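Local atomic coordinates of insecticidal crystal protein Cry35Ab1 (Bacillus thuringiensis, PDB entry 4JP0), a protein that forms one component of a binary insecticidal toxin active on western corn rootworm, probably acting chiefly on the larval midgut epithelium. Residues Cys67-Val72 and Ser80-Thr85; Val181-Val186 and Thr195-Thr200; Pro189-Asn194 and Leu320-Gly325; Met257-Pro262 and Gly266-Ile271. One frame throughout, in Å; residues are numbered along the deposited sequence.

Contact 1 (Cys67-Val72 and Ser80-Thr85); sequences CKVWNV and STYSST
The ring of Tyr-82 turns an edge toward Val-69, whose CG2 lies near the ring plane beyond that edge, while one face is crossed by the chain's own backbone, with Ser-84 N 3.7 Å above the plane and offset toward the rim. Val-69 CG1 packs 4.0 Å from Tyr-82 CB and its CG2 packs on Tyr-82 CA, so this valine touches the tyrosine at the root of its side chain. The second flat group, the amide of Asn-71, turns toward Ser-80, but it is held by Asn-78 OD1 at ND2 and by Gln-89 at OD1. Beside these groups the backbones pair: Val-69 N donates to Ser-80 O at 2.9 Å, and Ser-80 N returns the bond to Val-69 O. Lys-68 lays its CB, CG and CD along the Ser-80 backbone, then bends at the last torsion (chi4 -71°) to bring NZ within 3.0 Å of Thr-81 OG1 in a hydrogen bond. A water also joins NZ to Thr-81 N, and another links Cys-67 O to Tyr-82 N. This is the open end of the antiparallel hairpin 69-73/76-80 in a ricin-type beta-trefoil, with Gln-89 supplying the glutamine of the Gln-x-Trp signature.

Contact 2 (Val181-Val186 and Thr195-Thr200); sequences VPCIMV and TQIKTT
Gln-196 reaches from helix 193-199 to Cys-183, the first residue of the 3-10 turn that follows strand 174-182. The two elements belong to one long connection, between strand 174-182 and its antiparallel neighbour 202-221 in the four-stranded sheet of the toxin region. The glutamine leaves its helix with CG opposite the backbone N (chi1 -173°) and stays extended through chi2, which carries the amide straight across to the turn. From CB outward, CG comes first, 3.8 Å from Cys-183 CB. Next, CD closes to 3.5 Å from that same Cys-183 CB, the nearest approach of the two segments. At the tip the amide divides its duties. NE2 is hydrogen-bonded to Tyr-203 OH, on the adjoining strand, and only approaches Val-186 O, at 3.7 Å. OE1 faces a water that lies 2.8 Å from Val-186 O; the water can donate to either oxygen, but with more acceptors around it than it has protons, the sharing is not settled. This buried glutamine therefore has polar company at both ends of its amide, and its closest direct contact with the cysteine is carbon to carbon, CD to CB. Within the turn, Val-186 N donates to Cys-183 O. Cys-183 also rests its CB 3.7 Å from the carbonyl O of Thr-200, the first residue beyond the helix. Its SG lies 3.8 Å from Ile-197 CG1, one residue after Gln-196.

Contact 3 (Pro189-Asn194 and Leu320-Gly325); sequences PNIDKN and LYRYNG
Nowhere do the backbones of the loop 189-194 and the strand end 320-325 come near each other: the closest CA atoms, those of Ile-191 and Arg-322, are 10.0 Å apart, and the arginine side chain spans the gap. Arg-322 is extended from CG to NE (chi2 -165°, chi3 -157°), which carries the flat guanidinium across to the loop. Two neighbouring residues receive it in different ways. Asn-190 stands at the edge, its CB in the guanidinium plane and 3.5 Å from Arg-322 NH2. Ile-191 instead lies over one face, with CB 3.9 Å above the plane toward the rim; its CG2 sits 4.2 Å from Arg-322 NE. The isoleucine and arginine side chains run antiparallel, with CB and CG2 of Ile-191 making the approach. The charged end has its partner just upstream in the same loop, where Asp-188 OD2 forms a salt bridge with NE. The arginine also packs on Tyr-203 and Ile-328 of the adjacent strands. Past Ile-191, Asp-192 takes the N-cap position of helix 193-199 and its OD1 bonds to Thr-195 OG1. The contact thus joins the lead-in of that helix to the end of strand 307-323 at the protein surface. Its direct touches are carbon against a charged flat group, over a face and at an edge; the polar hold comes from Asp-188, which would probably fix where the guanidinium sits while Ile-191 and Asn-190 bound it.

Contact 4 (Met257-Pro262 and Gly266-Ile271); sequences MKFDIP and GGTDEI
One water ties Asp-260 to Thr-268, donating to Asp-260 O at 3.2 Å and accepting from Thr-268 N at 3.0 Å. It lies in the ring plane of Phe-259, at the ring's edge. Thr-268 OG1 is at the edge too, 3.5 Å from Phe-259 CE2, and its hydrogen bond is with Leu-247 O. Asp-269 approaches the root of the ring, OD1 coming to 3.4 Å from Phe-259 CB, with carboxylate and ring planes 78° apart. The two backbones run in opposite directions here, 175° apart end to end, but no beta ladder forms between them: this is the loop that turns back from strand 257-259 and leads into helix 272-279, with Ile-271 at its N-cap. Nearer the bend, Pro-262 sets its CG 4.0 Å from Gly-267 N; the glycine takes a positive phi of 83°, and its backbone angles would jam a CB against the preceding carbonyl O. On the strand side Lys-258 NZ donates to Phe-259 O at 3.1 Å, from above the carbonyl plane, and makes a weaker salt bridge to Asp-260 OD1. Phe-249 and Leu-275 also pack against the phenylalanine ring.

Contact 2 is fully buried and contact 3 lies at the surface, yet both use helix 193-199 and reach the same sheet: Thr-200 OG1 bonds to Tyr-323 N between them. The inner one packs a cysteine against a glutamine amide and an isoleucine, whereas the outer one places a charged guanidinium against a loop. Contacts 1 and 4 are each partly buried; paired strands give contact 1 direct backbone bonds, while contact 4 has a bridging water as its polar link, beside direct packing of Phe-259 and Pro-262. They meet across the join of trefoil and toxin region, Tyr-82 with Glu-270 and Ser-84 with Gly-266, probably hydrogen-bonded though modelled very short. Met-185 of contact 2 packs against both Tyr-82 and Ile-271.

Contact 1 (Cys67-Val72 and Ser80-Thr85)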
loop_
_atom_site.group_PDB
_atom_site.type_symbol
_atom_site.label_atom_id
_atom_site.label_comp_id
_atom_site.label_asym_id
_atom_site.label_seq_id
_atom_site.Cartn_x
_atom_site.Cartn_y
_atom_site.Cartn_z
ATOM N N CYS A 67 6.301 9.718 -18.946
ATOM C CA CYS A 67 5.150 9.088 -18.325
ATOM C C CYS A 67 4.352 10.100 -17.507
ATOM O O CYS A 67 3.856 9.775 -16.452
ATOM C CB CYS A 67 5.561 7.884 -17.457
ATOM S SG CYS A 67 6.220 6.546 -18.472
ATOM N N LYS A 68 4.299 11.341 -17.971
ATOM C CA LYS A 68 3.377 12.312 -17.390
ATOM C C LYS A 68 1.930 11.886 -17.771
ATOM O O LYS A 68 1.716 11.015 -18.630
ATOM C CB LYS A 68 3.691 13.703 -17.892
ATOM C CG LYS A 68 5.001 14.303 -17.293
ATOM C CD LYS A 68 5.271 15.628 -17.949
ATOM C CE LYS A 68 6.707 16.118 -17.681
ATOM N NZ LYS A 68 6.937 16.539 -16.290
ATOM N N VAL A 69 0.938 12.485 -17.122
ATOM C CA VAL A 69 -0.431 12.058 -17.266
ATOM C C VAL A 69 -1.348 13.176 -17.729
ATOM O O VAL A 69 -1.047 14.366 -17.571
ATOM C CB VAL A 69 -0.976 11.537 -15.899
ATOM C CG1 VAL A 69 -0.024 10.441 -15.319
ATOM C CG2 VAL A 69 -1.084 12.670 -14.898
ATOM N N TRP A 70 -2.500 12.806 -18.272
ATOM C CA TRP A 70 -3.414 13.843 -18.743
ATOM C C TRP A 70 -3.774 14.779 -17.593
ATOM O O TRP A 70 -4.108 14.345 -16.469
ATOM C CB TRP A 70 -4.676 13.251 -19.377
ATOM C CG TRP A 70 -4.512 12.657 -20.752
ATOM C CD1 TRP A 70 -3.355 12.237 -21.377
ATOM C CD2 TRP A 70 -5.569 12.387 -21.649
ATOM N NE1 TRP A 70 -3.660 11.710 -22.620
ATOM C CE2 TRP A 70 -5.013 11.805 -22.808
ATOM C CE3 TRP A 70 -6.946 12.589 -21.593
ATOM C CZ2 TRP A 70 -5.789 11.433 -23.899
ATOM C CZ3 TRP A 70 -7.714 12.204 -22.681
ATOM C CH2 TRP A 70 -7.129 11.636 -23.807
ATOM N N ASN A 71 -3.771 16.065 -17.900
ATOM C CA ASN A 71 -3.899 17.073 -16.901
ATOM C C ASN A 71 -4.688 18.218 -17.489
ATOM O O ASN A 71 -4.398 18.664 -18.577
ATOM C CB ASN A 71 -2.478 17.523 -16.540
ATOM C CG ASN A 71 -2.436 18.654 -15.528
ATOM O OD1 ASN A 71 -2.427 18.404 -14.307
ATOM N ND2 ASN A 71 -2.314 19.904 -16.015
ATOM N N VAL A 72 -5.730 18.649 -16.786
ATOM C CA VAL A 72 -6.598 19.673 -17.323
ATOM C C VAL A 72 -6.250 21.045 -16.782
ATOM O O VAL A 72 -6.166 21.248 -15.562
ATOM C CB VAL A 72 -8.064 19.376 -16.971
ATOM C CG1 VAL A 72 -9.009 20.480 -17.493
ATOM C CG2 VAL A 72 -8.453 18.000 -17.512
ATOM N N SER A 80 1.174 16.283 -17.506
ATOM C CA SER A 80 1.971 16.855 -16.425
ATOM C C SER A 80 2.362 15.766 -15.438
ATOM O O SER A 80 1.773 14.682 -15.412
ATOM C CB SER A 80 1.178 17.919 -15.644
ATOM O OG SER A 80 0.688 18.962 -16.463
ATOM N N THR A 81 3.345 16.060 -14.609
ATOM C CA THR A 81 3.738 15.100 -13.589
ATOM C C THR A 81 2.544 14.668 -12.711
ATOM O O THR A 81 1.827 15.506 -12.152
ATOM C CB THR A 81 4.819 15.738 -12.709
ATOM O OG1 THR A 81 5.941 16.081 -13.529
ATOM C CG2 THR A 81 5.365 14.731 -11.691
ATOM N N TYR A 82 2.379 13.359 -12.533
ATOM C CA TYR A 82 1.296 12.861 -11.739
ATOM C C TYR A 82 1.377 13.420 -10.349
ATOM O O TYR A 82 2.459 13.495 -9.758
ATOM C CB TYR A 82 1.332 11.324 -11.646
ATOM C CG TYR A 82 0.319 10.790 -10.670
ATOM C CD1 TYR A 82 -1.056 11.016 -10.863
ATOM C CD2 TYR A 82 0.717 10.076 -9.545
ATOM C CE1 TYR A 82 -2.009 10.534 -9.973
ATOM C CE2 TYR A 82 -0.226 9.589 -8.650
ATOM C CZ TYR A 82 -1.583 9.827 -8.865
ATOM O OH TYR A 82 -2.509 9.329 -7.989
ATOM N N SER A 83 0.238 13.852 -9.840
ATOM C CA SER A 83 0.156 14.263 -8.444
ATOM C C SER A 83 -1.077 13.610 -7.816
ATOM O O SER A 83 -2.196 13.840 -8.319
ATOM C CB SER A 83 0.020 15.772 -8.339
ATOM O OG SER A 83 -0.425 16.085 -7.018
ATOM N N SER A 84 -0.896 12.836 -6.725
ATOM C CA SER A 84 -2.034 12.133 -6.144
ATOM C C SER A 84 -2.961 13.076 -5.380
ATOM O O SER A 84 -3.996 12.664 -4.893
ATOM C CB SER A 84 -1.618 10.919 -5.282
ATOM O OG SER A 84 -0.951 11.328 -4.094
ATOM N N THR A 85 -2.606 14.353 -5.318
ATOM C CA THR A 85 -3.462 15.308 -4.663
ATOM C C THR A 85 -4.060 16.295 -5.643
ATOM O O THR A 85 -4.704 17.259 -5.224
ATOM C CB THR A 85 -2.704 16.029 -3.523
ATOM O OG1 THR A 85 -1.423 16.485 -3.986
ATOM C CG2 THR A 85 -2.344 15.023 -2.428
HETATM O O HOH W 1 3.878 11.204 -13.939
HETATM O O HOH W 2 4.941 18.554 -15.372
#

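Contact 2 (Val181-Val186 and Thr195-Thr200)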
loop_
_atom_site.group_PDB
_atom_site.type_symbol
_atom_site.label_atom_id
_atom_site.label_comp_id
_atom_site.label_asym_id
_atom_site.label_seq_id
_atom_site.Cartn_x
_atom_site.Cartn_y
_atom_site.Cartn_z
ATOM N N VAL A 181 0.398 -1.758 -7.268
ATOM C CA VAL A 181 0.437 -0.299 -7.239
ATOM C C VAL A 181 0.936 0.261 -8.551
ATOM O O VAL A 181 2.009 -0.079 -9.002
ATOM C CB VAL A 181 1.344 0.206 -6.076
ATOM C CG1 VAL A 181 1.474 1.763 -6.063
ATOM C CG2 VAL A 181 0.800 -0.326 -4.755
ATOM N N PRO A 182 0.146 1.124 -9.164
ATOM C CA PRO A 182 0.562 1.792 -10.399
ATOM C C PRO A 182 1.970 2.414 -10.272
ATOM O O PRO A 182 2.262 3.125 -9.298
ATOM C CB PRO A 182 -0.466 2.900 -10.525
ATOM C CG PRO A 182 -1.754 2.260 -9.979
ATOM C CD PRO A 182 -1.202 1.504 -8.737
ATOM N N CYS A 183 2.815 2.199 -11.271
ATOM C CA CYS A 183 4.182 2.688 -11.207
ATOM C C CYS A 183 4.241 4.208 -11.094
ATOM O O CYS A 183 5.169 4.715 -10.500
ATOM C CB CYS A 183 5.036 2.175 -12.397
ATOM S SG CYS A 183 4.420 2.712 -14.010
ATOM N N ILE A 184 3.242 4.910 -11.631
ATOM C CA ILE A 184 3.213 6.357 -11.529
ATOM C C ILE A 184 3.160 6.838 -10.089
ATOM O O ILE A 184 3.541 7.973 -9.812
ATOM C CB ILE A 184 2.051 6.979 -12.368
ATOM C CG1 ILE A 184 0.711 6.349 -11.970
ATOM C CG2 ILE A 184 2.320 6.764 -13.880
ATOM C CD1 ILE A 184 -0.524 7.132 -12.505
ATOM N N MET A 185 2.679 5.985 -9.187
ATOM C CA MET A 185 2.561 6.338 -7.772
ATOM C C MET A 185 3.796 5.893 -6.985
ATOM O O MET A 185 3.836 6.022 -5.749
ATOM C CB MET A 185 1.331 5.657 -7.171
ATOM C CG MET A 185 0.040 6.106 -7.805
ATOM S SD MET A 185 -1.335 5.095 -7.288
ATOM C CE MET A 185 -2.557 5.591 -8.510
ATOM N N VAL A 186 4.782 5.357 -7.684
ATOM C CA VAL A 186 5.993 4.868 -7.042
ATOM C C VAL A 186 7.215 5.656 -7.447
ATOM O O VAL A 186 7.484 5.790 -8.627
ATOM C CB VAL A 186 6.239 3.396 -7.400
ATOM C CG1 VAL A 186 7.630 2.950 -6.906
ATOM C CG2 VAL A 186 5.121 2.536 -6.817
ATOM N N THR A 195 11.252 3.255 -18.956
ATOM C CA THR A 195 11.587 1.859 -18.832
ATOM C C THR A 195 10.720 1.203 -17.758
ATOM O O THR A 195 10.314 0.046 -17.890
ATOM C CB THR A 195 13.054 1.688 -18.466
ATOM O OG1 THR A 195 13.857 2.316 -19.473
ATOM C CG2 THR A 195 13.441 0.219 -18.571
ATOM N N GLN A 196 10.455 1.965 -16.702
ATOM C CA GLN A 196 9.569 1.548 -15.635
ATOM C C GLN A 196 8.174 1.098 -16.124
ATOM O O GLN A 196 7.695 -0.004 -15.817
ATOM C CB GLN A 196 9.419 2.705 -14.632
ATOM C CG GLN A 196 8.653 2.312 -13.386
ATOM C CD GLN A 196 8.333 3.482 -12.496
ATOM O OE1 GLN A 196 7.798 4.482 -12.971
ATOM N NE2 GLN A 196 8.653 3.368 -11.193
ATOM N N ILE A 197 7.505 1.962 -16.865
ATOM C CA ILE A 197 6.177 1.608 -17.314
ATOM C C ILE A 197 6.175 0.434 -18.328
ATOM O O ILE A 197 5.188 -0.268 -18.445
ATOM C CB ILE A 197 5.423 2.844 -17.865
ATOM C CG1 ILE A 197 3.908 2.590 -17.792
ATOM C CG2 ILE A 197 5.872 3.149 -19.305
ATOM C CD1 ILE A 197 3.078 3.860 -17.871
ATOM N N LYS A 198 7.263 0.261 -19.079
ATOM C CA LYS A 198 7.337 -0.806 -20.062
ATOM C C LYS A 198 7.621 -2.164 -19.457
ATOM O O LYS A 198 7.204 -3.189 -20.018
ATOM C CB LYS A 198 8.414 -0.480 -21.120
ATOM C CG LYS A 198 7.896 0.502 -22.110
ATOM C CD LYS A 198 8.986 1.085 -23.004
ATOM C CE LYS A 198 9.485 0.120 -24.016
ATOM N NZ LYS A 198 10.884 0.500 -24.421
ATOM N N THR A 199 8.282 -2.173 -18.307
ATOM C CA THR A 199 8.706 -3.417 -17.708
ATOM C C THR A 199 8.023 -3.732 -16.396
ATOM O O THR A 199 7.881 -4.897 -16.071
ATOM C CB THR A 199 10.239 -3.474 -17.493
ATOM O OG1 THR A 199 10.651 -2.424 -16.608
ATOM C CG2 THR A 199 10.973 -3.211 -18.811
ATOM N N THR A 200 7.596 -2.735 -15.643
ATOM C CA THR A 200 6.989 -2.994 -14.366
ATOM C C THR A 200 5.857 -1.996 -14.086
ATOM O O THR A 200 5.919 -1.291 -13.166
ATOM C CB THR A 200 8.046 -3.047 -13.202
ATOM O OG1 THR A 200 7.387 -3.178 -11.972
ATOM C CG2 THR A 200 8.884 -1.812 -13.170
HETATM O O HOH W 3 7.348 6.408 -11.366
#

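Contact 3 (Pro189-Asn194 and Leu320-Gly325)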
loop_
_atom_site.group_PDB
_atom_site.type_symbol
_atom_site.label_atom_id
_atom_site.label_comp_id
_atom_site.label_asym_id
_atom_site.label_seq_id
_atom_site.Cartn_x
_atom_site.Cartn_y
_atom_site.Cartn_z
ATOM N N PRO A 189 13.899 5.695 -7.877
ATOM C CA PRO A 189 15.017 6.493 -8.411
ATOM C C PRO A 189 16.067 5.693 -9.177
ATOM O O PRO A 189 16.926 6.286 -9.838
ATOM C CB PRO A 189 15.649 7.083 -7.149
ATOM C CG PRO A 189 15.313 6.083 -6.094
ATOM C CD PRO A 189 13.864 5.701 -6.402
ATOM N N ASN A 190 16.011 4.375 -9.098
ATOM C CA ASN A 190 16.997 3.599 -9.821
ATOM C C ASN A 190 16.580 3.105 -11.209
ATOM O O ASN A 190 17.268 2.296 -11.804
ATOM C CB ASN A 190 17.484 2.460 -8.936
ATOM C CG ASN A 190 18.347 2.961 -7.813
ATOM O OD1 ASN A 190 19.209 3.785 -8.039
ATOM N ND2 ASN A 190 18.112 2.479 -6.588
ATOM N N ILE A 191 15.460 3.587 -11.732
ATOM C CA ILE A 191 15.035 3.171 -13.070
ATOM C C ILE A 191 14.364 4.355 -13.721
ATOM O O ILE A 191 13.712 5.102 -13.028
ATOM C CB ILE A 191 14.044 1.988 -12.985
ATOM C CG1 ILE A 191 13.758 1.416 -14.379
ATOM C CG2 ILE A 191 12.751 2.393 -12.330
ATOM C CD1 ILE A 191 12.990 0.140 -14.319
ATOM N N ASP A 192 14.505 4.536 -15.023
ATOM C CA ASP A 192 13.838 5.650 -15.677
ATOM C C ASP A 192 12.344 5.380 -15.877
ATOM O O ASP A 192 11.932 4.265 -15.945
ATOM C CB ASP A 192 14.477 6.037 -17.003
ATOM C CG ASP A 192 14.214 5.057 -18.066
ATOM O OD1 ASP A 192 14.938 4.102 -18.168
ATOM O OD2 ASP A 192 13.297 5.211 -18.808
ATOM N N LYS A 193 11.587 6.463 -15.973
ATOM C CA LYS A 193 10.150 6.321 -15.970
ATOM C C LYS A 193 9.678 5.536 -17.192
ATOM O O LYS A 193 8.767 4.736 -17.098
ATOM C CB LYS A 193 9.490 7.704 -15.889
ATOM C CG LYS A 193 9.315 8.191 -14.412
ATOM C CD LYS A 193 8.882 9.617 -14.312
ATOM C CE LYS A 193 8.702 10.015 -12.818
ATOM N NZ LYS A 193 7.501 9.367 -12.301
ATOM N N ASN A 194 10.278 5.781 -18.345
ATOM C CA ASN A 194 9.808 5.104 -19.553
ATOM C C ASN A 194 10.088 3.622 -19.483
ATOM O O ASN A 194 9.243 2.819 -19.849
ATOM C CB ASN A 194 10.365 5.753 -20.843
ATOM C CG ASN A 194 9.826 7.172 -21.057
ATOM O OD1 ASN A 194 8.801 7.536 -20.486
ATOM N ND2 ASN A 194 10.551 8.002 -21.833
ATOM N N LEU A 320 7.926 -3.339 -0.908
ATOM C CA LEU A 320 7.532 -2.970 -2.252
ATOM C C LEU A 320 8.528 -3.508 -3.259
ATOM O O LEU A 320 9.749 -3.340 -3.083
ATOM C CB LEU A 320 7.501 -1.448 -2.351
ATOM C CG LEU A 320 7.093 -0.867 -3.698
ATOM C CD1 LEU A 320 5.629 -1.135 -3.947
ATOM C CD2 LEU A 320 7.351 0.653 -3.744
ATOM N N TYR A 321 7.994 -4.108 -4.327
ATOM C CA TYR A 321 8.793 -4.787 -5.351
ATOM C C TYR A 321 8.461 -4.373 -6.781
ATOM O O TYR A 321 7.265 -4.220 -7.137
ATOM C CB TYR A 321 8.518 -6.293 -5.282
ATOM C CG TYR A 321 8.809 -6.921 -3.919
ATOM C CD1 TYR A 321 7.896 -6.805 -2.875
ATOM C CD2 TYR A 321 10.001 -7.594 -3.678
ATOM C CE1 TYR A 321 8.146 -7.352 -1.656
ATOM C CE2 TYR A 321 10.253 -8.177 -2.430
ATOM C CZ TYR A 321 9.331 -8.030 -1.429
ATOM O OH TYR A 321 9.566 -8.582 -0.176
ATOM N N ARG A 322 9.515 -4.172 -7.583
ATOM C CA ARG A 322 9.357 -4.046 -9.022
ATOM C C ARG A 322 9.005 -5.450 -9.480
ATOM O O ARG A 322 9.394 -6.426 -8.835
ATOM C CB ARG A 322 10.672 -3.787 -9.706
ATOM C CG ARG A 322 11.235 -2.452 -9.617
ATOM C CD ARG A 322 12.364 -2.227 -10.638
ATOM N NE ARG A 322 13.199 -1.146 -10.150
ATOM C CZ ARG A 322 14.500 -1.074 -10.284
ATOM N NH1 ARG A 322 15.169 -2.034 -10.927
ATOM N NH2 ARG A 322 15.126 -0.019 -9.770
ATOM N N TYR A 323 8.294 -5.587 -10.589
ATOM C CA TYR A 323 8.036 -6.940 -11.077
ATOM C C TYR A 323 8.287 -7.041 -12.528
ATOM O O TYR A 323 7.410 -6.549 -13.312
ATOM C CB TYR A 323 6.619 -7.440 -10.850
ATOM C CG TYR A 323 6.562 -8.925 -11.190
ATOM C CD1 TYR A 323 6.923 -9.871 -10.247
ATOM C CD2 TYR A 323 6.256 -9.372 -12.471
ATOM C CE1 TYR A 323 6.900 -11.208 -10.518
ATOM C CE2 TYR A 323 6.237 -10.761 -12.767
ATOM C CZ TYR A 323 6.567 -11.660 -11.771
ATOM O OH TYR A 323 6.565 -13.026 -11.974
ATOM N N ASN A 324 9.435 -7.706 -12.821
ATOM C CA ASN A 324 10.084 -7.953 -14.132
ATOM C C ASN A 324 10.236 -9.422 -14.511
ATOM O O ASN A 324 11.250 -9.761 -15.115
ATOM C CB ASN A 324 11.553 -7.445 -14.098
ATOM C CG ASN A 324 12.556 -8.452 -13.370
ATOM O OD1 ASN A 324 12.147 -9.331 -12.621
ATOM N ND2 ASN A 324 13.871 -8.282 -13.608
ATOM N N GLY A 325 9.268 -10.276 -14.191
ATOM C CA GLY A 325 9.464 -11.706 -14.359
ATOM C C GLY A 325 9.958 -12.299 -13.038
ATOM O O GLY A 325 10.024 -13.517 -12.898
#

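Contact 4 (Met257-Pro262 and Gly266-Ile271)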
loop_
_atom_site.group_PDB
_atom_site.type_symbol
_atom_site.label_atom_id
_atom_site.label_comp_id
_atom_site.label_asym_id
_atom_site.label_seq_id
_atom_site.Cartn_x
_atom_site.Cartn_y
_atom_site.Cartn_z
ATOM N N MET A 257 -2.059 4.175 8.817
ATOM C CA MET A 257 -1.345 4.927 7.804
ATOM C C MET A 257 -1.868 6.364 7.708
ATOM O O MET A 257 -3.037 6.629 7.972
ATOM C CB MET A 257 -1.419 4.240 6.433
ATOM C CG MET A 257 -2.815 3.825 6.022
ATOM S SD MET A 257 -2.808 2.898 4.452
ATOM C CE MET A 257 -4.541 2.903 4.136
ATOM N N LYS A 258 -0.977 7.263 7.305
ATOM C CA LYS A 258 -1.261 8.682 7.163
ATOM C C LYS A 258 -0.616 9.129 5.859
ATOM O O LYS A 258 0.539 8.852 5.613
ATOM C CB LYS A 258 -0.715 9.432 8.400
ATOM C CG LYS A 258 -0.342 10.910 8.225
ATOM C CD LYS A 258 -1.484 11.797 7.918
ATOM C CE LYS A 258 -1.070 13.283 8.123
ATOM N NZ LYS A 258 -0.371 13.876 6.915
ATOM N N PHE A 259 -1.369 9.796 4.997
ATOM C CA PHE A 259 -0.840 10.155 3.680
ATOM C C PHE A 259 -0.133 11.505 3.631
ATOM O O PHE A 259 -0.625 12.493 4.171
ATOM C CB PHE A 259 -1.935 10.002 2.599
ATOM C CG PHE A 259 -2.332 8.566 2.370
ATOM C CD1 PHE A 259 -3.256 7.950 3.193
ATOM C CD2 PHE A 259 -1.731 7.815 1.351
ATOM C CE1 PHE A 259 -3.572 6.598 3.012
ATOM C CE2 PHE A 259 -2.043 6.496 1.150
ATOM C CZ PHE A 259 -2.970 5.874 1.987
ATOM N N ASP A 260 1.037 11.545 3.004
ATOM C CA ASP A 260 1.811 12.775 2.891
ATOM C C ASP A 260 1.972 13.244 1.450
ATOM O O ASP A 260 1.691 12.500 0.520
ATOM C CB ASP A 260 3.222 12.557 3.397
ATOM C CG ASP A 260 3.281 12.199 4.841
ATOM O OD1 ASP A 260 2.421 12.667 5.618
ATOM O OD2 ASP A 260 4.196 11.490 5.288
ATOM N N ILE A 261 2.472 14.467 1.279
ATOM C CA ILE A 261 2.878 14.944 -0.047
ATOM C C ILE A 261 4.365 14.729 -0.059
ATOM O O ILE A 261 5.083 15.444 0.648
ATOM C CB ILE A 261 2.640 16.451 -0.221
ATOM C CG1 ILE A 261 1.224 16.837 0.195
ATOM C CG2 ILE A 261 2.919 16.870 -1.671
ATOM C CD1 ILE A 261 0.833 18.209 -0.284
ATOM N N PRO A 262 4.830 13.768 -0.851
ATOM C CA PRO A 262 6.245 13.379 -0.864
ATOM C C PRO A 262 7.153 14.419 -1.473
ATOM O O PRO A 262 6.696 15.171 -2.325
ATOM C CB PRO A 262 6.283 12.129 -1.757
ATOM C CG PRO A 262 4.850 11.805 -2.122
ATOM C CD PRO A 262 4.024 13.018 -1.832
ATOM N N GLY A 266 4.399 11.364 -6.916
ATOM C CA GLY A 266 2.997 11.725 -6.768
ATOM C C GLY A 266 2.276 11.117 -5.573
ATOM O O GLY A 266 1.281 11.656 -5.130
ATOM N N GLY A 267 2.769 10.002 -5.044
ATOM C CA GLY A 267 2.112 9.366 -3.897
ATOM C C GLY A 267 0.918 8.451 -4.208
ATOM O O GLY A 267 0.586 8.217 -5.361
ATOM N N THR A 268 0.287 7.924 -3.159
ATOM C CA THR A 268 -0.777 6.941 -3.316
ATOM C C THR A 268 -2.100 7.389 -2.710
ATOM O O THR A 268 -2.976 6.553 -2.428
ATOM C CB THR A 268 -0.340 5.622 -2.643
ATOM O OG1 THR A 268 0.285 5.936 -1.387
ATOM C CG2 THR A 268 0.766 4.936 -3.448
ATOM N N ASP A 269 -2.280 8.693 -2.507
ATOM C CA ASP A 269 -3.491 9.175 -1.882
ATOM C C ASP A 269 -4.742 8.696 -2.584
ATOM O O ASP A 269 -5.726 8.485 -1.974
ATOM C CB ASP A 269 -3.557 10.689 -1.746
ATOM C CG ASP A 269 -4.615 11.109 -0.769
ATOM O OD1 ASP A 269 -4.455 10.777 0.397
ATOM O OD2 ASP A 269 -5.621 11.687 -1.151
ATOM N N GLU A 270 -4.662 8.548 -3.887
ATOM C CA GLU A 270 -5.833 8.191 -4.649
ATOM C C GLU A 270 -6.149 6.707 -4.652
ATOM O O GLU A 270 -7.123 6.300 -5.295
ATOM C CB GLU A 270 -5.772 8.747 -6.084
ATOM C CG GLU A 270 -6.004 10.246 -6.151
ATOM C CD GLU A 270 -5.494 10.876 -7.438
ATOM O OE1 GLU A 270 -4.734 10.232 -8.185
ATOM O OE2 GLU A 270 -5.812 12.035 -7.696
ATOM N N ILE A 271 -5.330 5.899 -3.973
ATOM C CA ILE A 271 -5.652 4.488 -3.850
ATOM C C ILE A 271 -5.749 4.089 -2.378
ATOM O O ILE A 271 -5.661 2.903 -2.024
ATOM C CB ILE A 271 -4.648 3.562 -4.629
ATOM C CG1 ILE A 271 -3.217 3.744 -4.110
ATOM C CG2 ILE A 271 -4.722 3.855 -6.165
ATOM C CD1 ILE A 271 -2.288 2.569 -4.441
HETATM O O HOH W 4 0.385 10.049 -1.059
#